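Local coordinates for protein beta-agarase D (Zobellia galactanivorans, PDB 4ASM) that cleaves the beta-1,4 linkages of agarose at random positions along the chain, retaining the anomeric configuration, through its family 16 glycoside hydrolase catalytic domain, at residues Phe134-Val139 against Val353-Val358; Asp33-Thr38 against Gly89-Trp94. All blocks are in the same frame, centred on the assembly; numbering follows the deposited sequence.

Interaction 1 (Phe134-Val139 against Val353-Val358); sequences FVEARV and VDWIRV. With CA (calcium ion), chain B.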
ATOM      1  N   PHE A 134      -8.731  -1.489  11.986  1.00  6.34           N
ATOM      2  CA  PHE A 134      -8.786  -2.353  10.802  1.00  6.18           C
ATOM      3  C   PHE A 134      -9.315  -1.569   9.605  1.00  6.39           C
ATOM      4  O   PHE A 134     -10.364  -0.918   9.693  1.00  7.10           O
ATOM      5  CB  PHE A 134      -9.680  -3.569  11.093  1.00  5.85           C
ATOM      6  CG  PHE A 134      -9.930  -4.451   9.903  1.00  6.65           C
ATOM      7  CD1 PHE A 134      -8.900  -5.203   9.352  1.00  7.93           C
ATOM      8  CD2 PHE A 134     -11.206  -4.527   9.347  1.00  6.16           C
ATOM      9  CE1 PHE A 134      -9.143  -6.011   8.241  1.00  7.74           C
ATOM     10  CE2 PHE A 134     -11.462  -5.332   8.234  1.00  7.48           C
ATOM     11  CZ  PHE A 134     -10.413  -6.072   7.684  1.00  7.00           C
ATOM     12  N   VAL A 135      -8.563  -1.598   8.505  1.00  5.86           N
ATOM     13  CA  VAL A 135      -8.937  -0.862   7.291  1.00  5.60           C
ATOM     14  C   VAL A 135      -9.009  -1.872   6.163  1.00  5.95           C
ATOM     15  O   VAL A 135      -8.046  -2.593   5.934  1.00  6.08           O
ATOM     16  CB  VAL A 135      -7.882   0.242   6.938  1.00  6.17           C
ATOM     17  CG1 VAL A 135      -8.338   1.076   5.733  1.00  6.74           C
ATOM     18  CG2 VAL A 135      -7.634   1.161   8.149  1.00  6.82           C
ATOM     19  N   GLU A 136     -10.132  -1.907   5.455  1.00  5.85           N
ATOM     20  CA  GLU A 136     -10.295  -2.862   4.355  1.00  5.40           C
ATOM     21  C   GLU A 136     -11.014  -2.228   3.173  1.00  5.98           C
ATOM     22  O   GLU A 136     -11.974  -1.472   3.371  1.00  6.23           O
ATOM     23  CB  GLU A 136     -11.091  -4.096   4.837  1.00  5.97           C
ATOM     24  CG  GLU A 136     -11.230  -5.216   3.807  1.00  6.74           C
ATOM     25  CD  GLU A 136     -12.207  -6.286   4.215  1.00  8.51           C
ATOM     26  OE1 GLU A 136     -13.229  -5.951   4.845  1.00  9.26           O
ATOM     27  OE2 GLU A 136     -11.962  -7.468   3.896  1.00  8.84           O
ATOM     28  N   ALA A 137     -10.577  -2.553   1.954  1.00  5.29           N
ATOM     29  CA  ALA A 137     -11.202  -2.035   0.743  1.00  5.06           C
ATOM     30  C   ALA A 137     -11.591  -3.141  -0.212  1.00  5.87           C
ATOM     31  O   ALA A 137     -10.939  -4.189  -0.253  1.00  6.32           O
ATOM     32  CB  ALA A 137     -10.276  -1.048   0.033  1.00  6.80           C
ATOM     33  N   ARG A 138     -12.658  -2.900  -0.975  1.00  5.55           N
ATOM     34  CA  ARG A 138     -12.988  -3.760  -2.102  1.00  5.73           C
ATOM     35  C   ARG A 138     -12.581  -2.984  -3.340  1.00  5.63           C
ATOM     36  O   ARG A 138     -13.061  -1.875  -3.583  1.00  6.37           O
ATOM     37  CB  ARG A 138     -14.474  -4.121  -2.133  1.00  5.68           C
ATOM     38  CG  ARG A 138     -14.821  -5.064  -3.268  1.00  7.05           C
ATOM     39  CD  ARG A 138     -16.259  -5.606  -3.104  1.00  6.04           C
ATOM     40  NE  ARG A 138     -16.523  -6.627  -4.127  1.00  7.36           N
ATOM     41  CZ  ARG A 138     -17.099  -6.392  -5.304  1.00  7.87           C
ATOM     42  NH1 ARG A 138     -17.490  -5.170  -5.636  1.00 10.57           N
ATOM     43  NH2 ARG A 138     -17.261  -7.392  -6.170  1.00 11.84           N
ATOM     44  N   VAL A 139     -11.686  -3.576  -4.130  1.00  5.96           N
ATOM     45  CA  VAL A 139     -10.978  -2.848  -5.180  1.00  6.00           C
ATOM     46  C   VAL A 139     -10.741  -3.713  -6.412  1.00  5.70           C
ATOM     47  O   VAL A 139     -10.382  -4.882  -6.271  1.00  5.57           O
ATOM     48  CB  VAL A 139      -9.631  -2.297  -4.633  1.00  6.50           C
ATOM     49  CG1 VAL A 139      -8.778  -3.405  -3.976  1.00  7.03           C
ATOM     50  CG2 VAL A 139      -8.864  -1.545  -5.719  1.00  6.75           C
ATOM     51  N   VAL A 353     -12.361   1.583  -6.682  1.00  6.54           N
ATOM     52  CA  VAL A 353     -12.592   1.149  -5.310  1.00  6.06           C
ATOM     53  C   VAL A 353     -14.094   1.242  -5.011  1.00  6.56           C
ATOM     54  O   VAL A 353     -14.695   2.319  -4.979  1.00  6.91           O
ATOM     55  CB  VAL A 353     -11.771   1.951  -4.271  1.00  5.97           C
ATOM     56  CG1 VAL A 353     -12.004   1.407  -2.863  1.00  6.57           C
ATOM     57  CG2 VAL A 353     -10.253   1.932  -4.626  1.00  5.59           C
ATOM     58  N   ASP A 354     -14.696   0.082  -4.810  1.00  6.19           N
ATOM     59  CA  ASP A 354     -16.119   0.002  -4.504  1.00  6.81           C
ATOM     60  C   ASP A 354     -16.414   0.590  -3.130  1.00  7.18           C
ATOM     61  O   ASP A 354     -17.405   1.314  -2.949  1.00  7.71           O
ATOM     62  CB  ASP A 354     -16.517  -1.471  -4.585  1.00  7.03           C
ATOM     63  CG  ASP A 354     -18.015  -1.721  -4.414  1.00  8.43           C
ATOM     64  OD1 ASP A 354     -18.838  -0.770  -4.466  1.00 10.06           O
ATOM     65  OD2 ASP A 354     -18.366  -2.899  -4.237  1.00 10.33           O
ATOM     66  N   TRP A 355     -15.551   0.283  -2.167  1.00  6.85           N
ATOM     67  CA  TRP A 355     -15.716   0.777  -0.810  1.00  6.47           C
ATOM     68  C   TRP A 355     -14.445   0.607  -0.006  1.00  6.79           C
ATOM     69  O   TRP A 355     -13.601  -0.230  -0.321  1.00  6.33           O
ATOM     70  CB  TRP A 355     -16.886   0.095  -0.098  1.00  7.21           C
ATOM     71  CG  TRP A 355     -16.951  -1.420  -0.085  1.00  6.84           C
ATOM     72  CD1 TRP A 355     -17.802  -2.184  -0.833  1.00  6.87           C
ATOM     73  CD2 TRP A 355     -16.247  -2.345   0.784  1.00  6.14           C
ATOM     74  NE1 TRP A 355     -17.652  -3.514  -0.519  1.00  7.40           N
ATOM     75  CE2 TRP A 355     -16.706  -3.643   0.461  1.00  6.62           C
ATOM     76  CE3 TRP A 355     -15.248  -2.206   1.764  1.00  6.20           C
ATOM     77  CZ2 TRP A 355     -16.221  -4.797   1.100  1.00  7.01           C
ATOM     78  CZ3 TRP A 355     -14.762  -3.357   2.398  1.00  7.23           C
ATOM     79  CH2 TRP A 355     -15.263  -4.640   2.066  1.00  7.39           C
ATOM     80  N   ILE A 356     -14.319   1.425   1.032  1.00  6.18           N
ATOM     81  CA  ILE A 356     -13.291   1.273   2.040  1.00  6.38           C
ATOM     82  C   ILE A 356     -13.943   1.478   3.403  1.00  6.43           C
ATOM     83  O   ILE A 356     -14.653   2.469   3.626  1.00  7.20           O
ATOM     84  CB  ILE A 356     -12.081   2.222   1.781  1.00  5.80           C
ATOM     85  CG1 ILE A 356     -10.929   1.943   2.761  1.00  6.39           C
ATOM     86  CG2 ILE A 356     -12.521   3.696   1.769  1.00  6.78           C
ATOM     87  CD1 ILE A 356      -9.652   2.656   2.378  1.00  6.91           C
ATOM     88  N   ARG A 357     -13.717   0.524   4.299  1.00  6.36           N
ATOM     89  CA  ARG A 357     -14.322   0.576   5.623  1.00  6.24           C
ATOM     90  C   ARG A 357     -13.240   0.544   6.692  1.00  6.56           C
ATOM     91  O   ARG A 357     -12.180  -0.077   6.514  1.00  7.55           O
ATOM     92  CB  ARG A 357     -15.315  -0.585   5.808  1.00  6.60           C
ATOM     93  CG  ARG A 357     -14.717  -1.974   5.809  1.00  6.56           C
ATOM     94  CD  ARG A 357     -15.845  -3.008   5.826  1.00  6.33           C
ATOM     95  NE  ARG A 357     -15.356  -4.377   5.740  1.00  7.44           N
ATOM     96  CZ  ARG A 357     -16.093  -5.439   6.044  1.00  9.33           C
ATOM     97  NH1 ARG A 357     -17.346  -5.284   6.487  1.00  9.60           N
ATOM     98  NH2 ARG A 357     -15.588  -6.650   5.878  1.00  9.69           N
ATOM     99  N   VAL A 358     -13.525   1.206   7.809  1.00  6.53           N
ATOM    100  CA  VAL A 358     -12.571   1.363   8.892  1.00  7.14           C
ATOM    101  C   VAL A 358     -13.305   1.016  10.176  1.00  7.81           C
ATOM    102  O   VAL A 358     -14.388   1.562  10.428  1.00  8.22           O
ATOM    103  CB  VAL A 358     -12.061   2.813   8.957  1.00  6.78           C
ATOM    104  CG1 VAL A 358     -11.108   2.990  10.120  1.00  7.54           C
ATOM    105  CG2 VAL A 358     -11.390   3.204   7.639  1.00  6.26           C
TER
HETATM  106 CA    CA B1359     -19.720   1.329  -3.849  1.00  8.99          CA
HETATM  107  O   HOH W   1     -21.278   0.347  -5.429  1.00 13.14           O

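Interaction 2 (Asp33-Thr38 against Gly89-Trp94); sequences DDFNYT and GNLNIW. With CA (calcium ion), chain B.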
ATOM      1  N   ASP A  33     -16.227   4.888   3.581  1.00  7.47           N
ATOM      2  CA  ASP A  33     -16.874   5.419   2.395  1.00  7.52           C
ATOM      3  C   ASP A  33     -17.205   4.280   1.424  1.00  8.10           C
ATOM      4  O   ASP A  33     -16.305   3.536   1.002  1.00  7.94           O
ATOM      5  CB  ASP A  33     -15.951   6.439   1.706  1.00  8.01           C
ATOM      6  CG  ASP A  33     -16.689   7.351   0.749  1.00  8.12           C
ATOM      7  OD1 ASP A  33     -17.848   7.011   0.380  1.00  9.17           O
ATOM      8  OD2 ASP A  33     -16.113   8.386   0.367  1.00  6.43           O
ATOM      9  N   ASP A  34     -18.477   4.130   1.063  1.00  8.08           N
ATOM     10  CA  ASP A  34     -18.820   3.180   0.005  1.00  8.70           C
ATOM     11  C   ASP A  34     -19.025   3.795  -1.386  1.00  8.16           C
ATOM     12  O   ASP A  34     -19.494   3.108  -2.309  1.00  8.31           O
ATOM     13  CB  ASP A  34     -19.931   2.168   0.398  1.00  8.66           C
ATOM     14  CG  ASP A  34     -21.251   2.816   0.764  1.00 10.87           C
ATOM     15  OD1 ASP A  34     -21.357   4.063   0.720  1.00 11.51           O
ATOM     16  OD2 ASP A  34     -22.181   2.035   1.117  1.00 10.57           O
ATOM     17  N   PHE A  35     -18.649   5.074  -1.538  1.00  7.58           N
ATOM     18  CA  PHE A  35     -18.446   5.716  -2.851  1.00  8.34           C
ATOM     19  C   PHE A  35     -19.637   5.626  -3.809  1.00  9.44           C
ATOM     20  O   PHE A  35     -19.452   5.399  -5.000  1.00  9.60           O
ATOM     21  CB  PHE A  35     -17.206   5.126  -3.553  1.00  8.42           C
ATOM     22  CG  PHE A  35     -15.906   5.379  -2.821  1.00  6.97           C
ATOM     23  CD1 PHE A  35     -15.471   6.681  -2.619  1.00  8.08           C
ATOM     24  CD2 PHE A  35     -15.092   4.323  -2.382  1.00  6.37           C
ATOM     25  CE1 PHE A  35     -14.269   6.944  -1.969  1.00  8.69           C
ATOM     26  CE2 PHE A  35     -13.878   4.582  -1.735  1.00  7.12           C
ATOM     27  CZ  PHE A  35     -13.472   5.880  -1.523  1.00  7.37           C
ATOM     28  N   ASN A  36     -20.848   5.865  -3.302  1.00 10.91           N
ATOM     29  CA  ASN A  36     -22.042   5.676  -4.143  1.00 11.85           C
ATOM     30  C   ASN A  36     -22.659   6.983  -4.659  1.00 13.05           C
ATOM     31  O   ASN A  36     -23.681   6.987  -5.368  1.00 14.20           O
ATOM     32  CB  ASN A  36     -23.028   4.751  -3.437  1.00 11.76           C
ATOM     33  CG  ASN A  36     -22.479   3.329  -3.312  1.00 11.16           C
ATOM     34  OD1 ASN A  36     -21.624   2.908  -4.120  1.00 11.55           O
ATOM     35  ND2 ASN A  36     -22.932   2.599  -2.304  1.00 11.85           N
ATOM     36  N   TYR A  37     -21.957   8.064  -4.372  1.00 11.13           N
ATOM     37  CA  TYR A  37     -22.342   9.412  -4.736  1.00 11.44           C
ATOM     38  C   TYR A  37     -21.605   9.842  -5.996  1.00 11.85           C
ATOM     39  O   TYR A  37     -20.814   9.071  -6.568  1.00 12.25           O
ATOM     40  CB  TYR A  37     -22.029  10.347  -3.557  1.00 10.48           C
ATOM     41  CG  TYR A  37     -20.592  10.267  -3.045  1.00  9.77           C
ATOM     42  CD1 TYR A  37     -20.220   9.307  -2.097  1.00  8.44           C
ATOM     43  CD2 TYR A  37     -19.624  11.147  -3.514  1.00  9.08           C
ATOM     44  CE1 TYR A  37     -18.897   9.236  -1.635  1.00  8.75           C
ATOM     45  CE2 TYR A  37     -18.313  11.069  -3.077  1.00  8.71           C
ATOM     46  CZ  TYR A  37     -17.970  10.124  -2.128  1.00  9.23           C
ATOM     47  OH  TYR A  37     -16.658  10.070  -1.688  1.00  8.87           O
ATOM     48  N   THR A  38     -21.866  11.070  -6.435  1.00 12.66           N
ATOM     49  CA  THR A  38     -21.179  11.649  -7.570  1.00 13.67           C
ATOM     50  C   THR A  38     -20.179  12.689  -7.097  1.00 13.80           C
ATOM     51  O   THR A  38     -20.514  13.575  -6.309  1.00 15.27           O
ATOM     52  CB  THR A  38     -22.192  12.260  -8.588  1.00 13.87           C
ATOM     53  OG1 THR A  38     -22.994  11.204  -9.131  1.00 17.83           O
ATOM     54  CG2 THR A  38     -21.467  12.982  -9.726  1.00 16.09           C
ATOM     55  N   GLY A  89     -20.777   3.984  -8.419  1.00 10.04           N
ATOM     56  CA  GLY A  89     -20.589   3.186  -7.213  1.00  9.07           C
ATOM     57  C   GLY A  89     -19.134   3.007  -6.782  1.00  8.74           C
ATOM     58  O   GLY A  89     -18.865   2.335  -5.803  1.00  8.84           O
ATOM     59  N   ASN A  90     -18.213   3.615  -7.516  1.00  8.23           N
ATOM     60  CA  ASN A  90     -16.784   3.434  -7.234  1.00  7.16           C
ATOM     61  C   ASN A  90     -16.046   4.752  -7.151  1.00  6.36           C
ATOM     62  O   ASN A  90     -16.345   5.689  -7.904  1.00  7.09           O
ATOM     63  CB  ASN A  90     -16.093   2.645  -8.363  1.00  7.87           C
ATOM     64  CG  ASN A  90     -16.657   1.257  -8.570  1.00  9.39           C
ATOM     65  OD1 ASN A  90     -16.556   0.389  -7.699  1.00 11.20           O
ATOM     66  ND2 ASN A  90     -17.227   1.025  -9.761  1.00 10.92           N
ATOM     67  N   LEU A  91     -15.027   4.796  -6.290  1.00  6.12           N
ATOM     68  CA  LEU A  91     -13.938   5.741  -6.490  1.00  5.57           C
ATOM     69  C   LEU A  91     -13.183   5.334  -7.769  1.00  5.99           C
ATOM     70  O   LEU A  91     -12.858   4.150  -7.946  1.00  6.50           O
ATOM     71  CB  LEU A  91     -12.990   5.687  -5.287  1.00  5.03           C
ATOM     72  CG  LEU A  91     -11.672   6.455  -5.374  1.00  5.35           C
ATOM     73  CD1 LEU A  91     -11.870   7.993  -5.367  1.00  5.64           C
ATOM     74  CD2 LEU A  91     -10.719   6.006  -4.267  1.00  5.53           C
ATOM     75  N   ASN A  92     -12.905   6.309  -8.631  1.00  5.99           N
ATOM     76  CA  ASN A  92     -12.123   6.105  -9.843  1.00  6.32           C
ATOM     77  C   ASN A  92     -10.838   6.908  -9.679  1.00  6.29           C
ATOM     78  O   ASN A  92     -10.892   8.112  -9.430  1.00  6.73           O
ATOM     79  CB  ASN A  92     -12.858   6.671 -11.078  1.00  6.03           C
ATOM     80  CG  ASN A  92     -14.063   5.825 -11.529  1.00  9.09           C
ATOM     81  OD1 ASN A  92     -14.098   5.375 -12.672  1.00 10.81           O
ATOM     82  ND2 ASN A  92     -15.056   5.649 -10.659  1.00 11.95           N
ATOM     83  N   ILE A  93      -9.686   6.244  -9.795  1.00  5.79           N
ATOM     84  CA  ILE A  93      -8.394   6.945  -9.821  1.00  6.75           C
ATOM     85  C   ILE A  93      -7.633   6.383 -11.001  1.00  6.34           C
ATOM     86  O   ILE A  93      -7.384   5.183 -11.054  1.00  6.33           O
ATOM     87  CB  ILE A  93      -7.609   6.750  -8.502  1.00  6.49           C
ATOM     88  CG1 ILE A  93      -8.290   7.546  -7.396  1.00  8.80           C
ATOM     89  CG2 ILE A  93      -6.163   7.267  -8.639  1.00  7.99           C
ATOM     90  CD1 ILE A  93      -7.622   7.427  -6.025  1.00 10.21           C
ATOM     91  N   TRP A  94      -7.270   7.232 -11.953  1.00  5.89           N
ATOM     92  CA  TRP A  94      -6.669   6.719 -13.178  1.00  6.34           C
ATOM     93  C   TRP A  94      -5.354   7.375 -13.525  1.00  6.13           C
ATOM     94  O   TRP A  94      -4.897   8.292 -12.839  1.00  7.00           O
ATOM     95  CB  TRP A  94      -7.654   6.827 -14.348  1.00  6.34           C
ATOM     96  CG  TRP A  94      -8.057   8.202 -14.744  1.00  7.58           C
ATOM     97  CD1 TRP A  94      -7.525   8.943 -15.758  1.00  8.66           C
ATOM     98  CD2 TRP A  94      -9.108   8.987 -14.171  1.00  7.80           C
ATOM     99  NE1 TRP A  94      -8.186  10.153 -15.864  1.00  8.98           N
ATOM    100  CE2 TRP A  94      -9.157  10.204 -14.895  1.00  8.26           C
ATOM    101  CE3 TRP A  94     -10.019   8.778 -13.122  1.00  7.94           C
ATOM    102  CZ2 TRP A  94     -10.064  11.219 -14.587  1.00  7.99           C
ATOM    103  CZ3 TRP A  94     -10.925   9.807 -12.811  1.00  8.01           C
ATOM    104  CH2 TRP A  94     -10.938  11.003 -13.554  1.00  8.16           C
TER
HETATM  105 CA    CA B1359     -19.720   1.329  -3.849  1.00  8.99          CA
HETATM  106  O   HOH W   2     -20.571   6.500  -7.299  1.00 13.98           O
HETATM  107  O   HOH W   1     -21.278   0.347  -5.429  1.00 13.14           O

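Interaction 1 (Phe134-Val139 against Val353-Val358)
Val-353 meets Val-139 through their CG2 methyls, 3.9 Å apart, where two antiparallel strands pair in the beta-sandwich of a GH16 domain. One residue on, the register slips: Asp-354 and Trp-355 both face Arg-138, a classic beta bulge. Asp-354, the extra residue of the bulge, splits its carboxylate between metal and strand: OD1 binds calcium at 2.4 Å, joined by the backbone O, while OD2 takes Arg-138 NH1 at 2.8 Å. That salt bridge is oblique, the two planes 73° apart and the nitrogen lying out of the carboxylate plane on its anti side. Trp-355, with CG set between its backbone N and carbonyl carbon (chi1 52°), lays its indole across Arg-138, whose CB stands 3.7 Å from the centroid of the five-membered ring in a CH-pi contact. Ile-356 turns to the other face, resting CG1 on Ala-137 CB and CD1 on Val-135 CG1. Arg-357 lies alongside Glu-136 and grips it side-on: NE at 2.8 Å and NH2 at 2.7 Å both reach OE1, with the two planes nearly coplanar. Glu-136 OE2 has a second mate in Arg-222, so the buried carboxylate is held from two strands. Val-358 faces Val-135, and the pairing runs on to Phe-134 and Tyr-359. Strand 133-140 lies between strands 350-362 and 220-229, and strand 350-362 also pairs with strands 90-96 and 24-27.

Interaction 2 (Asp33-Thr38 against Gly89-Trp94)
No direct hydrogen bond joins Asp-33–Thr-38 to Gly-89–Trp-94; a calcium ion, a water and the ring of Phe-35 packed on Leu-91 join them instead. In this calcium site on the beta-sandwich of the GH16 domain, the loop supplies Asp-34 O and Asn-36 OD1, and Gly-89, just ahead of strand 90-96, gives its O, bound to the calcium at 2.4 Å. Asp-9 and Asp-354 complete the protein ligands. Asn-36 points its CB away from the strand, yet with CG anti to its carbonyl carbon (chi1 -67°) the amide swings back, and OD1 both binds the metal and lies 3.3 Å from Gly-89 CA. With phi at 91°, a side chain on Gly-89 would collide with the preceding carbonyl oxygen.

Beside the metal, Phe-35 forms the apolar half of the contact. Leu-91 CB sits over the centre of its ring, 3.5 Å from the centroid, a CH-pi contact almost exactly on the ring normal. The opposite face is covered toward its rim by the carboxylate of Asp-33, whose OD1 accepts from Phe-35 N in an Asx turn and whose OD2 takes the Tyr-37 OH at 2.7 Å. Replacing the phenylalanine with an alanine would probably open a gap between Leu-91 and the Asp-33 carboxylate and leave Leu-91 CB without the ring it packs on. The bridging water accepts from Gly-89 N at 2.8 Å and donates to the carbonyl oxygens of Phe-35 and Tyr-37.

How the interactions relate
The two interactions show how one metal can tie separate parts of a beta-sandwich together: their centres lie 11 Å apart, and both supply ligands to the same calcium and share its one water ligand. The backbone joins them as well, since Val-353 O lies 2.8 Å from Leu-91 N and Ile-356 O lies 2.9 Å from Asp-33 N, both probable hydrogen bonds. The first ties the strand of interaction 2 to that of interaction 1, and the second ties in its loop. Asn-90, a substrate-binding residue by similarity, packs its OD1 3.2 Å from Asp-354 CA. The probable proton donor Glu-165 is farther off, its side chain about 11 Å from that of Val-139.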